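Delta-1-pyrroline-5-carboxylate dehydrogenase, mitochondrial (Mus musculus, PDB 4E3X) catalyses the NAD+-dependent oxidation of L-glutamate gamma-semialdehyde to L-glutamate, the second step of proline degradation in mitochondria. Local coordinates at residues N499-Y505 / Q518-R524; N319-H324 / L478-A484; A112-W116 / L254-I258; C66-D70 / Y246-R250. All coordinates share one frame; numbering follows the deposited sequence.

Contacts 1 and 2 lie on one side of the chain's centre, and contacts 3 and 4 on the other. Strand 476-483 of contact 2 neighbours strands 503-506 and 523-524 of contact 1 in one sheet, close to the catalytic cysteine. Contact 2 is buried and built mostly from backbone bonds between parallel strands. Contact 1, also largely buried, rests on a side-chain amide and a face-on arginine. Both reach the second subunit. Contact 4 uses the end of helix 239-251 and contact 3 the loop that follows it. Contact 3 is partly buried and apolar, packed round a tryptophan. Contact 4 is mainly buried but has a salt bridge to an exposed aspartate.

Contact 1: residues N499-Y505 / Q518-R524; sequences NAAGNFY and QPFGGAR. With PRO (proline), chain K.
Asn503 makes the two hydrogen bonds that join 499-505 to 518-524. Its OD1 accepts from Gly521 N at 2.9 Å, with an N-H...O angle of 161°. Its ND2 donates to Pro519 O at 3.1 Å, reaching that oxygen from above the carbonyl plane. Bonded at both ends, the amide is fixed in its rotation. CG lies anti to the carbonyl carbon (chi1 -79°), which sends the amide across to the 518-524 backbone. Lys531 adds a charged clasp, its NZ bonding to the carbonyls of Gly502, Pro519 and Gly521.

The backbones come closest at two glycines, with Gly502 CA 4.0 Å from Gly522 CA. Gly502 CA also makes a CA-H...O contact of 3.3 Å with Gly521 O. A side chain on Gly502 would clash here. This is the catalytic domain of the aldehyde dehydrogenase fold, where strand 503-506 pairs in parallel with a strand of the second subunit and carries the sheet across the dimer.

Among the rings, Phe520 lays one face against the bound proline, with Phe520 CD1 3.5 Å from PRO CD. Asn503 OD1 nears the same ring obliquely, 3.6 Å from Phe520 CD2.

The guanidinium of Arg524 lies flat under Asn499 O, which sits 3.0 Å above its centre without a hydrogen bond. Arg524 NH1 forms salt bridges with Asp471 and with Glu201 of the second subunit.

Contact 2: residues N319-H324 / L478-A484; sequences NFHFVH and LTGAVFA
Leu478 and Asn319 are bridged by a water, which accepts from Leu478 N and donates to Asn319 OD1 at 2.8 Å. Next, Thr479 N donates to the same Asn319 OD1 at 2.9 Å, from above the carbonyl plane. Asn319 ND2 is held by the carbonyls of Cys348 and Ala350, and Thr479 OG1 by that of Ser349.

Gly480 CA sits over the centre of the Phe320 ring, 3.6 Å from the centroid. Phe320 has its CG between backbone N and carbonyl carbon (chi1 63°), which folds the ring over the neighbouring strand. A side chain on Gly480 would run into it. An alanine in place of Phe320 would probably leave Gly480 without this cover and open a gap beside Val470.

Ala481 N bonds to Phe320 O at 2.9 Å. Phe322 N returns to Ala481 O at 2.8 Å, almost straight at 177°. On the other face of the sheet Ala481 CB touches His321 CD2 at 3.6 Å. Back on the Phe320 face, Val482 CG2 meets Phe322 CB at 4.3 Å. Phe483 N and O bond to Phe322 O and His324 N. On the His321 face, Phe483 CE1 lies over one face of the His321 ring, the ring planes 57° apart. Ala484 CB closes the pair against His324 CB at 3.7 Å.

This is a regular parallel strand pair of the aldehyde dehydrogenase catalytic domain. At its start, Leu478 packs against Cys348, the nucleophile, and Asn319 ND2 bonds to its backbone O.

Contact 3: residues A112-W116 / L254-I258; sequences ARKEW and LPPNI
Trp116 NE1 is hydrogen-bonded to Ala224 O and lies 3.5 Å from Ile258 CG2. The bond fixes the indole's rotation, and the methyl packs on its face. Ile258 CG2 stands 3.6 Å from the centroid of the five-membered ring, 18° off the normal, a CH-pi contact. The other branch of the isoleucine reaches back toward the helix, with Ile258 CD1 3.6 Å from Trp116 CB.

No hydrogen bond crosses between 112-116 and 254-258. The contact packs helix 99-118 against the loop that leads from helix 239-251 to strand 259-261, an edge strand of the parallel sheet in the NAD-binding domain. Residues Pro255 to Ile258 form a type II beta turn, with Asn257 at positive phi (72°). The turn brings Asn257 and Ile258 up to the helix.

The six-membered end of the indole meets the start of the loop. Trp116 CZ3 is 3.4 Å from Pro255 CD, and Trp116 CH2 is 3.8 Å from Leu254 CD1. Both side chains cross the indole at about a right angle. Trp116 CG is anti to its own backbone N (chi1 176°), which swings the ring out over the loop. A serine at Trp116 would probably leave Ala224 O without this donor and open a gap between the helix and the loop, beside Ile258 and Pro255.

One turn earlier, Ala112 CB packs on Asn257 CB at 3.6 Å and on Ile258 CD1 at 4.1 Å. Asn257 OD1 turns to Gln260, to which it is hydrogen-bonded.

Contact 4: residues C66-D70 / Y246-R250; sequences CVVGD and YRILR
The end of strand 62-68 and the turn after it pass helix 239-251 at side-chain distance, with Val67 CA 9.5 Å from Tyr246 CA, and side chains from both segments meet between them.

Arg250 provides the polar part. Its NH2 forms a salt bridge with Asp70 OD1 at 2.6 Å, on the syn lone pair of that oxygen. Arg250 NH1 adds a weak bond to the same OD1 at 3.2 Å, so one carboxylate oxygen takes both nitrogens. The carboxylate and guanidinium planes are nearly coplanar, 14° apart. Arg250 NH1 also donates to Gly69 O at 3.0 Å and to Tyr246 OH at 3.2 Å. Gly69 has positive phi, and the chain turns there just before Asp70. Arg250 NE bonds to Leu254 O, so every nitrogen of the group has a partner. The arginine is bent at chi2 (-56°) and chi3 (-46°). Its CG lies over one face of the Tyr246 ring while the guanidinium curls round toward the hydroxyl.

Tyr246 and Val67 form the apolar part. Val67 CB approaches the ring obliquely, 3.9 Å from Tyr246 CE2, and Val67 CG1 is 3.7 Å from Tyr246 OH. The hydroxyl is also hydrogen-bonded to Ile259 O, which ties the ring to the following strand.

Helix 239-251 is the crossover helix between parallel strands 230-233 and 259-261 of the Rossmann-type NAD-binding domain. Val67 also bonds through its backbone to Phe261. Strand 62-68 thus lies beside this beta-alpha-beta unit, and the Arg250 and Tyr246 contacts join it to the helix.

Contact 1: residues N499-Y505 / Q518-R524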
loop_
_atom_site.group_PDB
_atom_site.type_symbol
_atom_site.label_atom_id
_atom_site.label_comp_id
_atom_site.label_asym_id
_atom_site.label_seq_id
_atom_site.Cartn_x
_atom_site.Cartn_y
_atom_site.Cartn_z
ATOM N N ASN B 499 -10.762 16.817 0.715
ATOM C CA ASN B 499 -10.915 15.514 0.065
ATOM C C ASN B 499 -11.572 15.551 -1.310
ATOM O O ASN B 499 -11.878 14.506 -1.895
ATOM C CB ASN B 499 -11.588 14.507 0.994
ATOM C CG ASN B 499 -10.589 13.830 1.897
ATOM O OD1 ASN B 499 -10.598 14.025 3.107
ATOM N ND2 ASN B 499 -9.693 13.055 1.303
ATOM N N ALA B 500 -11.770 16.757 -1.836
ATOM C CA ALA B 500 -12.316 16.912 -3.180
ATOM C C ALA B 500 -11.252 16.815 -4.272
ATOM O O ALA B 500 -11.588 16.628 -5.443
ATOM C CB ALA B 500 -13.077 18.228 -3.296
ATOM N N ALA B 501 -9.979 16.947 -3.892
ATOM C CA ALA B 501 -8.880 16.914 -4.856
ATOM C C ALA B 501 -7.597 16.434 -4.192
ATOM O O ALA B 501 -7.184 16.981 -3.173
ATOM C CB ALA B 501 -8.666 18.296 -5.467
ATOM N N GLY B 502 -6.972 15.412 -4.773
ATOM C CA GLY B 502 -5.669 14.946 -4.326
ATOM C C GLY B 502 -4.544 15.816 -4.859
ATOM O O GLY B 502 -3.446 15.826 -4.306
ATOM N N ASN B 503 -4.817 16.509 -5.962
ATOM C CA ASN B 503 -3.934 17.550 -6.473
ATOM C C ASN B 503 -4.737 18.835 -6.502
ATOM O O ASN B 503 -5.656 18.998 -7.312
ATOM C CB ASN B 503 -3.409 17.202 -7.864
ATOM C CG ASN B 503 -2.282 16.218 -7.807
ATOM O OD1 ASN B 503 -2.503 15.028 -7.620
ATOM N ND2 ASN B 503 -1.060 16.707 -7.956
ATOM N N PHE B 504 -4.414 19.721 -5.565
ATOM C CA PHE B 504 -5.195 20.924 -5.318
ATOM C C PHE B 504 -4.344 22.137 -5.643
ATOM O O PHE B 504 -3.172 22.204 -5.276
ATOM C CB PHE B 504 -5.639 20.933 -3.850
ATOM C CG PHE B 504 -6.549 22.069 -3.482
ATOM C CD1 PHE B 504 -7.819 22.180 -4.029
ATOM C CD2 PHE B 504 -6.148 23.004 -2.549
ATOM C CE1 PHE B 504 -8.663 23.228 -3.669
ATOM C CE2 PHE B 504 -6.988 24.050 -2.185
ATOM C CZ PHE B 504 -8.240 24.164 -2.747
ATOM N N TYR B 505 -4.941 23.088 -6.345
ATOM C CA TYR B 505 -4.199 24.205 -6.896
ATOM C C TYR B 505 -4.785 25.520 -6.430
ATOM O O TYR B 505 -5.998 25.716 -6.453
ATOM C CB TYR B 505 -4.231 24.130 -8.425
ATOM C CG TYR B 505 -3.516 22.905 -8.950
ATOM C CD1 TYR B 505 -4.204 21.718 -9.202
ATOM C CD2 TYR B 505 -2.142 22.929 -9.179
ATOM C CE1 TYR B 505 -3.534 20.590 -9.686
ATOM C CE2 TYR B 505 -1.471 21.818 -9.658
ATOM C CZ TYR B 505 -2.162 20.648 -9.900
ATOM O OH TYR B 505 -1.461 19.552 -10.376
ATOM N N GLN B 518 4.598 18.039 -7.918
ATOM C CA GLN B 518 3.230 17.688 -7.550
ATOM C C GLN B 518 2.966 16.212 -7.830
ATOM O O GLN B 518 2.413 15.865 -8.879
ATOM C CB GLN B 518 2.211 18.540 -8.314
ATOM C CG GLN B 518 2.376 20.029 -8.126
ATOM C CD GLN B 518 3.277 20.647 -9.164
ATOM O OE1 GLN B 518 3.402 20.142 -10.281
ATOM N NE2 GLN B 518 3.906 21.752 -8.804
ATOM N N PRO B 519 3.371 15.336 -6.895
ATOM C CA PRO B 519 3.021 13.916 -7.008
ATOM C C PRO B 519 1.526 13.787 -7.291
ATOM O O PRO B 519 0.712 14.513 -6.697
ATOM C CB PRO B 519 3.384 13.369 -5.627
ATOM C CG PRO B 519 4.536 14.238 -5.211
ATOM C CD PRO B 519 4.147 15.613 -5.672
ATOM N N PHE B 520 1.159 12.891 -8.200
ATOM C CA PHE B 520 -0.173 12.945 -8.783
ATOM C C PHE B 520 -1.082 11.819 -8.327
ATOM O O PHE B 520 -0.683 10.653 -8.292
ATOM C CB PHE B 520 -0.074 12.912 -10.308
ATOM C CG PHE B 520 -1.398 13.099 -10.997
ATOM C CD1 PHE B 520 -2.103 12.012 -11.491
ATOM C CD2 PHE B 520 -1.953 14.365 -11.113
ATOM C CE1 PHE B 520 -3.326 12.192 -12.116
ATOM C CE2 PHE B 520 -3.178 14.547 -11.732
ATOM C CZ PHE B 520 -3.869 13.453 -12.231
ATOM N N GLY B 521 -2.322 12.167 -8.012
ATOM C CA GLY B 521 -3.313 11.149 -7.721
ATOM C C GLY B 521 -4.342 11.636 -6.729
ATOM O O GLY B 521 -4.128 12.636 -6.045
ATOM N N GLY B 522 -5.465 10.935 -6.660
ATOM C CA GLY B 522 -6.502 11.269 -5.709
ATOM C C GLY B 522 -7.344 10.065 -5.351
ATOM O O GLY B 522 -7.245 9.010 -5.990
ATOM N N ALA B 523 -8.187 10.234 -4.333
ATOM C CA ALA B 523 -8.989 9.136 -3.812
ATOM C C ALA B 523 -10.444 9.255 -4.281
ATOM O O ALA B 523 -10.693 9.643 -5.427
ATOM C CB ALA B 523 -8.874 9.050 -2.289
ATOM N N ARG B 524 -11.394 8.928 -3.410
ATOM C CA ARG B 524 -12.778 8.731 -3.844
ATOM C C ARG B 524 -12.775 7.765 -5.036
ATOM O O ARG B 524 -12.062 6.762 -4.988
ATOM C CB ARG B 524 -13.506 10.060 -4.087
ATOM C CG ARG B 524 -13.614 10.844 -2.770
ATOM C CD ARG B 524 -14.327 12.170 -2.905
ATOM N NE ARG B 524 -14.469 12.787 -1.587
ATOM C CZ ARG B 524 -14.891 14.028 -1.386
ATOM N NH1 ARG B 524 -14.977 14.507 -0.152
ATOM N NH2 ARG B 524 -15.227 14.794 -2.419
HETATM N N PRO K . -0.365 14.097 -14.699
HETATM C CA PRO K . -1.183 14.758 -15.718
HETATM C C PRO K . -1.657 16.140 -15.280
HETATM O O PRO K . -1.531 16.537 -14.116
HETATM C CB PRO K . -2.369 13.808 -15.865
HETATM C CG PRO K . -1.763 12.466 -15.643
HETATM C CD PRO K . -0.679 12.660 -14.599
HETATM O OXT PRO K . -2.178 16.898 -16.100
#

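Contact 2: residues N319-H324 / L478-A484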
loop_
_atom_site.group_PDB
_atom_site.type_symbol
_atom_site.label_atom_id
_atom_site.label_comp_id
_atom_site.label_asym_id
_atom_site.label_seq_id
_atom_site.Cartn_x
_atom_site.Cartn_y
_atom_site.Cartn_z
ATOM N N ASN B 319 -13.042 17.199 -12.705
ATOM C CA ASN B 319 -12.275 18.190 -11.966
ATOM C C ASN B 319 -12.819 19.600 -12.062
ATOM O O ASN B 319 -13.400 19.980 -13.079
ATOM C CB ASN B 319 -10.829 18.137 -12.428
ATOM C CG ASN B 319 -10.330 16.715 -12.524
ATOM O OD1 ASN B 319 -10.234 16.013 -11.513
ATOM N ND2 ASN B 319 -10.052 16.260 -13.740
ATOM N N PHE B 320 -12.597 20.381 -11.009
ATOM C CA PHE B 320 -13.190 21.713 -10.894
ATOM C C PHE B 320 -12.184 22.858 -10.911
ATOM O O PHE B 320 -11.041 22.702 -10.485
ATOM C CB PHE B 320 -14.025 21.818 -9.606
ATOM C CG PHE B 320 -13.221 21.647 -8.339
ATOM C CD1 PHE B 320 -12.603 22.735 -7.732
ATOM C CD2 PHE B 320 -13.085 20.395 -7.753
ATOM C CE1 PHE B 320 -11.861 22.578 -6.560
ATOM C CE2 PHE B 320 -12.349 20.234 -6.586
ATOM C CZ PHE B 320 -11.735 21.325 -5.993
ATOM N N HIS B 321 -12.638 24.005 -11.417
ATOM C CA HIS B 321 -12.030 25.295 -11.105
ATOM C C HIS B 321 -13.093 26.094 -10.356
ATOM O O HIS B 321 -14.163 26.367 -10.906
ATOM C CB HIS B 321 -11.609 26.065 -12.370
ATOM C CG HIS B 321 -10.312 25.606 -12.976
ATOM N ND1 HIS B 321 -9.705 26.274 -14.020
ATOM C CD2 HIS B 321 -9.516 24.540 -12.705
ATOM C CE1 HIS B 321 -8.588 25.650 -14.356
ATOM N NE2 HIS B 321 -8.447 24.596 -13.569
ATOM N N PHE B 322 -12.806 26.451 -9.109
ATOM C CA PHE B 322 -13.720 27.253 -8.304
ATOM C C PHE B 322 -13.185 28.676 -8.226
ATOM O O PHE B 322 -12.058 28.898 -7.802
ATOM C CB PHE B 322 -13.889 26.680 -6.889
ATOM C CG PHE B 322 -14.772 27.527 -6.014
ATOM C CD1 PHE B 322 -16.146 27.342 -6.007
ATOM C CD2 PHE B 322 -14.231 28.543 -5.236
ATOM C CE1 PHE B 322 -16.970 28.141 -5.217
ATOM C CE2 PHE B 322 -15.044 29.343 -4.453
ATOM C CZ PHE B 322 -16.414 29.137 -4.441
ATOM N N VAL B 323 -14.017 29.634 -8.614
ATOM C CA VAL B 323 -13.614 31.028 -8.647
ATOM C C VAL B 323 -14.313 31.796 -7.531
ATOM O O VAL B 323 -15.533 31.707 -7.378
ATOM C CB VAL B 323 -13.979 31.664 -10.002
ATOM C CG1 VAL B 323 -13.605 33.132 -10.023
ATOM C CG2 VAL B 323 -13.291 30.927 -11.138
ATOM N N HIS B 324 -13.528 32.515 -6.735
ATOM C CA HIS B 324 -14.053 33.434 -5.737
ATOM C C HIS B 324 -14.029 34.844 -6.326
ATOM O O HIS B 324 -13.272 35.125 -7.260
ATOM C CB HIS B 324 -13.218 33.380 -4.454
ATOM C CG HIS B 324 -13.703 34.303 -3.380
ATOM N ND1 HIS B 324 -13.067 35.487 -3.075
ATOM C CD2 HIS B 324 -14.765 34.219 -2.542
ATOM C CE1 HIS B 324 -13.719 36.097 -2.100
ATOM N NE2 HIS B 324 -14.750 35.347 -1.757
ATOM N N LEU B 478 -9.927 13.901 -7.829
ATOM C CA LEU B 478 -8.615 13.948 -8.471
ATOM C C LEU B 478 -7.982 15.338 -8.426
ATOM O O LEU B 478 -7.117 15.581 -7.587
ATOM C CB LEU B 478 -8.669 13.364 -9.886
ATOM C CG LEU B 478 -7.317 13.016 -10.515
ATOM C CD1 LEU B 478 -6.362 12.392 -9.505
ATOM C CD2 LEU B 478 -7.504 12.088 -11.701
ATOM N N THR B 479 -8.398 16.251 -9.300
ATOM C CA THR B 479 -7.801 17.583 -9.263
ATOM C C THR B 479 -8.821 18.700 -9.101
ATOM O O THR B 479 -10.014 18.531 -9.343
ATOM C CB THR B 479 -6.951 17.901 -10.513
ATOM O OG1 THR B 479 -7.822 18.141 -11.623
ATOM C CG2 THR B 479 -5.975 16.771 -10.842
ATOM N N GLY B 480 -8.326 19.858 -8.692
ATOM C CA GLY B 480 -9.188 21.011 -8.551
ATOM C C GLY B 480 -8.393 22.251 -8.223
ATOM O O GLY B 480 -7.292 22.170 -7.677
ATOM N N ALA B 481 -8.964 23.403 -8.546
ATOM C CA ALA B 481 -8.301 24.669 -8.314
ATOM C C ALA B 481 -9.258 25.642 -7.667
ATOM O O ALA B 481 -10.465 25.612 -7.932
ATOM C CB ALA B 481 -7.802 25.255 -9.617
ATOM N N VAL B 482 -8.699 26.503 -6.828
ATOM C CA VAL B 482 -9.404 27.671 -6.321
ATOM C C VAL B 482 -8.652 28.922 -6.765
ATOM O O VAL B 482 -7.428 29.028 -6.593
ATOM C CB VAL B 482 -9.519 27.648 -4.785
ATOM C CG1 VAL B 482 -10.046 28.991 -4.243
ATOM C CG2 VAL B 482 -10.422 26.503 -4.346
ATOM N N PHE B 483 -9.386 29.854 -7.364
ATOM C CA PHE B 483 -8.836 31.145 -7.742
ATOM C C PHE B 483 -9.388 32.204 -6.793
ATOM O O PHE B 483 -10.597 32.446 -6.747
ATOM C CB PHE B 483 -9.189 31.475 -9.197
ATOM C CG PHE B 483 -8.439 30.641 -10.211
ATOM C CD1 PHE B 483 -8.894 29.378 -10.556
ATOM C CD2 PHE B 483 -7.285 31.120 -10.821
ATOM C CE1 PHE B 483 -8.217 28.611 -11.480
ATOM C CE2 PHE B 483 -6.602 30.351 -11.750
ATOM C CZ PHE B 483 -7.073 29.095 -12.077
ATOM N N ALA B 484 -8.498 32.818 -6.020
ATOM C CA ALA B 484 -8.898 33.778 -4.993
ATOM C C ALA B 484 -7.663 34.516 -4.481
ATOM O O ALA B 484 -6.584 33.929 -4.415
ATOM C CB ALA B 484 -9.592 33.057 -3.843
HETATM O O HOH W 1 -12.039 14.779 -9.835
#

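Contact 3: residues A112-W116 / L254-I258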
loop_
_atom_site.group_PDB
_atom_site.type_symbol
_atom_site.label_atom_id
_atom_site.label_comp_id
_atom_site.label_asym_id
_atom_site.label_seq_id
_atom_site.Cartn_x
_atom_site.Cartn_y
_atom_site.Cartn_z
ATOM N N ALA B 112 13.055 -15.394 -15.320
ATOM C CA ALA B 112 14.076 -14.349 -15.344
ATOM C C ALA B 112 14.097 -13.518 -14.062
ATOM O O ALA B 112 15.028 -12.751 -13.822
ATOM C CB ALA B 112 13.857 -13.439 -16.546
ATOM N N ARG B 113 13.063 -13.664 -13.240
ATOM C CA ARG B 113 12.838 -12.731 -12.131
ATOM C C ARG B 113 13.905 -12.752 -11.024
ATOM O O ARG B 113 14.350 -11.697 -10.573
ATOM C CB ARG B 113 11.458 -12.975 -11.514
ATOM C CG ARG B 113 11.088 -12.010 -10.398
ATOM C CD ARG B 113 9.899 -12.536 -9.590
ATOM N NE ARG B 113 10.257 -13.729 -8.839
ATOM C CZ ARG B 113 10.933 -13.718 -7.696
ATOM N NH1 ARG B 113 11.309 -12.569 -7.155
ATOM N NH2 ARG B 113 11.221 -14.858 -7.082
ATOM N N LYS B 114 14.295 -13.940 -10.568
ATOM C CA LYS B 114 15.179 -14.038 -9.407
ATOM C C LYS B 114 16.504 -13.327 -9.657
ATOM O O LYS B 114 16.976 -12.568 -8.816
ATOM C CB LYS B 114 15.421 -15.499 -9.022
ATOM N N GLU B 115 17.078 -13.555 -10.833
ATOM C CA GLU B 115 18.327 -12.907 -11.215
ATOM C C GLU B 115 18.194 -11.379 -11.222
ATOM O O GLU B 115 19.063 -10.662 -10.733
ATOM C CB GLU B 115 18.787 -13.423 -12.587
ATOM C CG GLU B 115 20.033 -12.752 -13.150
ATOM C CD GLU B 115 20.373 -13.204 -14.571
ATOM O OE1 GLU B 115 19.461 -13.652 -15.309
ATOM O OE2 GLU B 115 21.559 -13.103 -14.953
ATOM N N TRP B 116 17.084 -10.889 -11.761
ATOM C CA TRP B 116 16.841 -9.452 -11.848
ATOM C C TRP B 116 16.629 -8.848 -10.454
ATOM O O TRP B 116 17.172 -7.786 -10.134
ATOM C CB TRP B 116 15.631 -9.211 -12.757
ATOM C CG TRP B 116 15.181 -7.788 -12.884
ATOM C CD1 TRP B 116 14.000 -7.264 -12.426
ATOM C CD2 TRP B 116 15.876 -6.709 -13.527
ATOM N NE1 TRP B 116 13.922 -5.927 -12.743
ATOM C CE2 TRP B 116 15.060 -5.562 -13.412
ATOM C CE3 TRP B 116 17.110 -6.600 -14.185
ATOM C CZ2 TRP B 116 15.432 -4.324 -13.934
ATOM C CZ3 TRP B 116 17.479 -5.365 -14.699
ATOM C CH2 TRP B 116 16.640 -4.242 -14.571
ATOM N N LEU B 254 17.885 -2.937 -20.461
ATOM C CA LEU B 254 16.912 -3.786 -19.779
ATOM C C LEU B 254 17.039 -5.212 -20.321
ATOM O O LEU B 254 16.926 -5.424 -21.526
ATOM C CB LEU B 254 15.491 -3.263 -19.997
ATOM C CG LEU B 254 14.435 -3.982 -19.155
ATOM C CD1 LEU B 254 14.535 -3.549 -17.705
ATOM C CD2 LEU B 254 13.055 -3.694 -19.695
ATOM N N PRO B 255 17.291 -6.195 -19.441
ATOM C CA PRO B 255 17.482 -7.568 -19.920
ATOM C C PRO B 255 16.200 -8.162 -20.499
ATOM O O PRO B 255 15.104 -7.657 -20.230
ATOM C CB PRO B 255 17.884 -8.328 -18.646
ATOM C CG PRO B 255 18.415 -7.288 -17.728
ATOM C CD PRO B 255 17.570 -6.076 -18.000
ATOM N N PRO B 256 16.327 -9.227 -21.300
ATOM C CA PRO B 256 15.120 -9.893 -21.801
ATOM C C PRO B 256 14.252 -10.466 -20.680
ATOM O O PRO B 256 14.758 -10.841 -19.613
ATOM C CB PRO B 256 15.674 -11.022 -22.687
ATOM C CG PRO B 256 17.074 -11.221 -22.223
ATOM C CD PRO B 256 17.561 -9.877 -21.778
ATOM N N ASN B 257 12.950 -10.514 -20.942
ATOM C CA ASN B 257 11.962 -11.121 -20.046
ATOM C C ASN B 257 11.677 -10.345 -18.769
ATOM O O ASN B 257 10.993 -10.852 -17.876
ATOM C CB ASN B 257 12.317 -12.571 -19.732
ATOM C CG ASN B 257 12.333 -13.424 -20.979
ATOM O OD1 ASN B 257 11.322 -13.543 -21.683
ATOM N ND2 ASN B 257 13.495 -13.995 -21.292
ATOM N N ILE B 258 12.191 -9.122 -18.674
ATOM C CA ILE B 258 11.860 -8.267 -17.538
ATOM C C ILE B 258 10.578 -7.456 -17.797
ATOM O O ILE B 258 9.710 -7.350 -16.923
ATOM C CB ILE B 258 13.032 -7.352 -17.153
ATOM C CG1 ILE B 258 14.306 -8.190 -16.925
ATOM C CG2 ILE B 258 12.682 -6.494 -15.925
ATOM C CD1 ILE B 258 14.127 -9.425 -16.009
#

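Contact 4: residues C66-D70 / Y246-R250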
loop_
_atom_site.group_PDB
_atom_site.type_symbol
_atom_site.label_atom_id
_atom_site.label_comp_id
_atom_site.label_asym_id
_atom_site.label_seq_id
_atom_site.Cartn_x
_atom_site.Cartn_y
_atom_site.Cartn_z
ATOM N N CYS B 66 4.382 -8.308 -30.795
ATOM C CA CYS B 66 4.544 -8.575 -29.374
ATOM C C CYS B 66 6.009 -8.959 -29.160
ATOM O O CYS B 66 6.653 -9.517 -30.062
ATOM C CB CYS B 66 3.644 -9.720 -28.931
ATOM S SG CYS B 66 1.887 -9.340 -28.980
ATOM N N VAL B 67 6.552 -8.650 -27.989
ATOM C CA VAL B 67 7.930 -9.026 -27.689
ATOM C C VAL B 67 7.964 -9.808 -26.386
ATOM O O VAL B 67 7.589 -9.299 -25.326
ATOM C CB VAL B 67 8.892 -7.814 -27.604
ATOM C CG1 VAL B 67 10.320 -8.300 -27.363
ATOM C CG2 VAL B 67 8.825 -6.981 -28.876
ATOM N N VAL B 68 8.399 -11.061 -26.483
ATOM C CA VAL B 68 8.570 -11.924 -25.319
ATOM C C VAL B 68 10.041 -12.323 -25.286
ATOM O O VAL B 68 10.549 -12.933 -26.231
ATOM C CB VAL B 68 7.653 -13.156 -25.403
ATOM C CG1 VAL B 68 7.927 -14.114 -24.254
ATOM C CG2 VAL B 68 6.196 -12.711 -25.409
ATOM N N GLY B 69 10.742 -11.934 -24.224
ATOM C CA GLY B 69 12.189 -12.062 -24.210
ATOM C C GLY B 69 12.760 -11.155 -25.287
ATOM O O GLY B 69 12.548 -9.936 -25.267
ATOM N N ASP B 70 13.464 -11.750 -26.247
ATOM C CA ASP B 70 13.947 -11.007 -27.405
ATOM C C ASP B 70 13.216 -11.429 -28.670
ATOM O O ASP B 70 13.554 -10.990 -29.768
ATOM C CB ASP B 70 15.460 -11.172 -27.576
ATOM C CG ASP B 70 16.238 -10.446 -26.504
ATOM O OD1 ASP B 70 15.789 -9.352 -26.107
ATOM O OD2 ASP B 70 17.280 -10.965 -26.051
ATOM N N TYR B 246 9.503 1.251 -25.262
ATOM C CA TYR B 246 9.937 -0.115 -24.981
ATOM C C TYR B 246 11.313 -0.378 -25.600
ATOM O O TYR B 246 12.221 -0.871 -24.930
ATOM C CB TYR B 246 8.917 -1.145 -25.480
ATOM C CG TYR B 246 9.373 -2.550 -25.177
ATOM C CD1 TYR B 246 9.299 -3.050 -23.884
ATOM C CD2 TYR B 246 9.910 -3.366 -26.171
ATOM C CE1 TYR B 246 9.749 -4.325 -23.582
ATOM C CE2 TYR B 246 10.362 -4.646 -25.875
ATOM C CZ TYR B 246 10.270 -5.117 -24.576
ATOM O OH TYR B 246 10.718 -6.388 -24.266
ATOM N N ARG B 247 11.475 -0.034 -26.872
ATOM C CA ARG B 247 12.742 -0.263 -27.561
ATOM C C ARG B 247 13.885 0.501 -26.898
ATOM O O ARG B 247 14.992 -0.022 -26.762
ATOM C CB ARG B 247 12.637 0.133 -29.034
ATOM N N ILE B 248 13.618 1.733 -26.480
ATOM C CA ILE B 248 14.627 2.527 -25.797
ATOM C C ILE B 248 15.061 1.843 -24.493
ATOM O O ILE B 248 16.252 1.761 -24.197
ATOM C CB ILE B 248 14.142 3.978 -25.573
ATOM C CG1 ILE B 248 14.148 4.730 -26.911
ATOM C CG2 ILE B 248 15.037 4.702 -24.573
ATOM C CD1 ILE B 248 13.357 6.021 -26.918
ATOM N N LEU B 249 14.106 1.306 -23.740
ATOM C CA LEU B 249 14.447 0.605 -22.504
ATOM C C LEU B 249 15.353 -0.595 -22.770
ATOM O O LEU B 249 16.324 -0.823 -22.048
ATOM C CB LEU B 249 13.188 0.162 -21.760
ATOM C CG LEU B 249 12.448 1.261 -20.999
ATOM C CD1 LEU B 249 11.099 0.748 -20.525
ATOM C CD2 LEU B 249 13.285 1.763 -19.832
ATOM N N ARG B 250 15.026 -1.369 -23.798
ATOM C CA ARG B 250 15.860 -2.511 -24.157
ATOM C C ARG B 250 17.263 -2.063 -24.571
ATOM O O ARG B 250 18.256 -2.657 -24.148
ATOM C CB ARG B 250 15.187 -3.372 -25.237
ATOM C CG ARG B 250 13.790 -3.885 -24.848
ATOM C CD ARG B 250 13.775 -4.690 -23.538
ATOM N NE ARG B 250 14.864 -5.660 -23.529
ATOM C CZ ARG B 250 14.832 -6.831 -24.155
ATOM N NH1 ARG B 250 13.740 -7.223 -24.802
ATOM N NH2 ARG B 250 15.900 -7.615 -24.130
#